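Local atomic coordinates of 378aa long hypothetical citrate synthase (Sulfolobus tokodaii, PDB entry 1VGM), a protein that belongs to the citrate synthase family, has a largely helical fold and assembles from two chains. Residues Glu291-Ile296 and Asp314-Ile319. Numbering follows the deposited sequence.
Sequences EIAERI and DFYSGI
The methyl of A293 points at helix 314-323 and meets three side chains. I319 arrives end-on, its CD1 3.5 Å from A293 CB; the Y316 ring comes in obliquely, CE2 3.6 Å from the same methyl; and F315 CE2 lies farther off, 4.1 Å from A293 CB. The second apolar patch joins I296 and F315, whose side chains cross at about a right angle. I296 holds CG1 beside the backbone N (chi1 -66°), which puts CG2 anti to that N and against the rim of the phenylalanine ring near its plane, 3.9 Å from F315 CZ. Both segments belong to the mostly helical citrate synthase fold. Here segments 291-296, on helix 284-304, and 314-319, on helix 314-323, run antiparallel (173°), with their axes 10.9 Å apart at closest approach and helix 267-280 packing beside Y316 and I319. F230 and F257 each add an edge-to-face contact to F315. Two polar atoms border this apolar cluster. The carbonyl oxygen of A293 sits in the plane of the F315 ring at its edge, 3.4 Å from CE2. Y316 OH reaches past A293 to E294, 3.6 Å from its CA, and is hydrogen-bonded to E297 and K273, which tie down the far end of the tyrosine.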
loop_
_atom_site.group_PDB
_atom_site.type_symbol
_atom_site.label_atom_id
_atom_site.label_comp_id
_atom_site.label_asym_id
_atom_site.label_seq_id
_atom_site.Cartn_x
_atom_site.Cartn_y
_atom_site.Cartn_z
ATOM N N GLU A 291 33.456 -15.232 10.330
ATOM C CA GLU A 291 34.042 -16.563 10.395
ATOM C C GLU A 291 32.984 -17.608 10.736
ATOM O O GLU A 291 32.981 -18.710 10.181
ATOM C CB GLU A 291 35.165 -16.604 11.431
ATOM C CG GLU A 291 36.447 -15.929 10.982
ATOM C CD GLU A 291 37.593 -16.160 11.952
ATOM O OE1 GLU A 291 37.328 -16.323 13.161
ATOM O OE2 GLU A 291 38.756 -16.175 11.503
ATOM N N ILE A 292 32.084 -17.250 11.646
ATOM C CA ILE A 292 30.893 -18.043 11.898
ATOM C C ILE A 292 30.102 -18.266 10.608
ATOM O O ILE A 292 29.799 -19.400 10.254
ATOM C CB ILE A 292 29.998 -17.350 12.955
ATOM C CG1 ILE A 292 30.653 -17.466 14.329
ATOM C CG2 ILE A 292 28.615 -17.981 12.986
ATOM C CD1 ILE A 292 30.008 -16.588 15.385
ATOM N N ALA A 293 29.787 -17.181 9.902
ATOM C CA ALA A 293 29.037 -17.263 8.650
ATOM C C ALA A 293 29.724 -18.138 7.601
ATOM O O ALA A 293 29.055 -18.902 6.901
ATOM C CB ALA A 293 28.807 -15.860 8.086
ATOM N N GLU A 294 31.048 -18.023 7.495
ATOM C CA GLU A 294 31.844 -18.874 6.601
ATOM C C GLU A 294 31.651 -20.356 6.878
ATOM O O GLU A 294 31.494 -21.155 5.956
ATOM C CB GLU A 294 33.335 -18.586 6.761
ATOM C CG GLU A 294 33.835 -17.309 6.142
ATOM C CD GLU A 294 35.349 -17.262 6.139
ATOM O OE1 GLU A 294 35.949 -17.542 5.084
ATOM O OE2 GLU A 294 35.938 -16.957 7.197
ATOM N N ARG A 295 31.708 -20.723 8.153
ATOM C CA ARG A 295 31.635 -22.126 8.525
ATOM C C ARG A 295 30.236 -22.632 8.245
ATOM O O ARG A 295 30.053 -23.740 7.757
ATOM C CB ARG A 295 31.966 -22.315 10.011
ATOM C CG ARG A 295 31.884 -23.767 10.496
ATOM C CD ARG A 295 32.805 -24.682 9.687
ATOM N NE ARG A 295 32.794 -26.061 10.171
ATOM C CZ ARG A 295 33.413 -27.076 9.572
ATOM N NH1 ARG A 295 34.118 -26.871 8.464
ATOM N NH2 ARG A 295 33.325 -28.301 10.076
ATOM N N ILE A 296 29.244 -21.811 8.560
ATOM C CA ILE A 296 27.860 -22.187 8.310
ATOM C C ILE A 296 27.623 -22.337 6.810
ATOM O O ILE A 296 26.891 -23.227 6.371
ATOM C CB ILE A 296 26.879 -21.129 8.872
ATOM C CG1 ILE A 296 26.974 -21.082 10.403
ATOM C CG2 ILE A 296 25.458 -21.453 8.421
ATOM C CD1 ILE A 296 26.650 -22.404 11.074
ATOM N N ASP A 314 20.719 -12.561 1.223
ATOM C CA ASP A 314 20.469 -12.143 2.603
ATOM C C ASP A 314 21.435 -12.790 3.597
ATOM O O ASP A 314 21.453 -12.432 4.773
ATOM C CB ASP A 314 19.023 -12.478 3.012
ATOM C CG ASP A 314 17.995 -11.952 2.020
ATOM O OD1 ASP A 314 18.081 -10.755 1.666
ATOM O OD2 ASP A 314 17.104 -12.730 1.594
ATOM N N PHE A 315 22.239 -13.741 3.130
ATOM C CA PHE A 315 23.132 -14.478 4.022
ATOM C C PHE A 315 24.252 -13.612 4.585
ATOM O O PHE A 315 24.590 -13.733 5.755
ATOM C CB PHE A 315 23.752 -15.674 3.304
ATOM C CG PHE A 315 24.464 -16.635 4.217
ATOM C CD1 PHE A 315 23.748 -17.558 4.977
ATOM C CD2 PHE A 315 25.849 -16.605 4.332
ATOM C CE1 PHE A 315 24.407 -18.461 5.816
ATOM C CE2 PHE A 315 26.520 -17.500 5.167
ATOM C CZ PHE A 315 25.796 -18.422 5.920
ATOM N N TYR A 316 24.833 -12.754 3.747
ATOM C CA TYR A 316 25.993 -11.958 4.150
ATOM C C TYR A 316 25.679 -10.478 4.274
ATOM O O TYR A 316 26.528 -9.712 4.710
ATOM C CB TYR A 316 27.158 -12.131 3.159
ATOM C CG TYR A 316 27.986 -13.374 3.400
ATOM C CD1 TYR A 316 27.968 -14.431 2.493
ATOM C CD2 TYR A 316 28.769 -13.507 4.548
ATOM C CE1 TYR A 316 28.702 -15.591 2.717
ATOM C CE2 TYR A 316 29.509 -14.673 4.786
ATOM C CZ TYR A 316 29.468 -15.709 3.866
ATOM O OH TYR A 316 30.169 -16.870 4.101
ATOM N N SER A 317 24.471 -10.069 3.889
ATOM C CA SER A 317 24.175 -8.640 3.774
ATOM C C SER A 317 24.191 -7.976 5.152
ATOM O O SER A 317 24.730 -6.876 5.325
ATOM C CB SER A 317 22.811 -8.422 3.099
ATOM O OG SER A 317 21.761 -9.067 3.805
ATOM N N GLY A 318 23.609 -8.659 6.132
ATOM C CA GLY A 318 23.509 -8.097 7.465
ATOM C C GLY A 318 24.850 -7.902 8.149
ATOM O O GLY A 318 25.014 -6.964 8.920
ATOM N N ILE A 319 25.807 -8.786 7.876
ATOM C CA ILE A 319 27.159 -8.627 8.394
ATOM C C ILE A 319 27.781 -7.359 7.803
ATOM O O ILE A 319 28.523 -6.650 8.482
ATOM C CB ILE A 319 28.047 -9.852 8.039
ATOM C CG1 ILE A 319 27.586 -11.088 8.823
ATOM C CG2 ILE A 319 29.511 -9.554 8.354
ATOM C CD1 ILE A 319 28.322 -12.367 8.440
#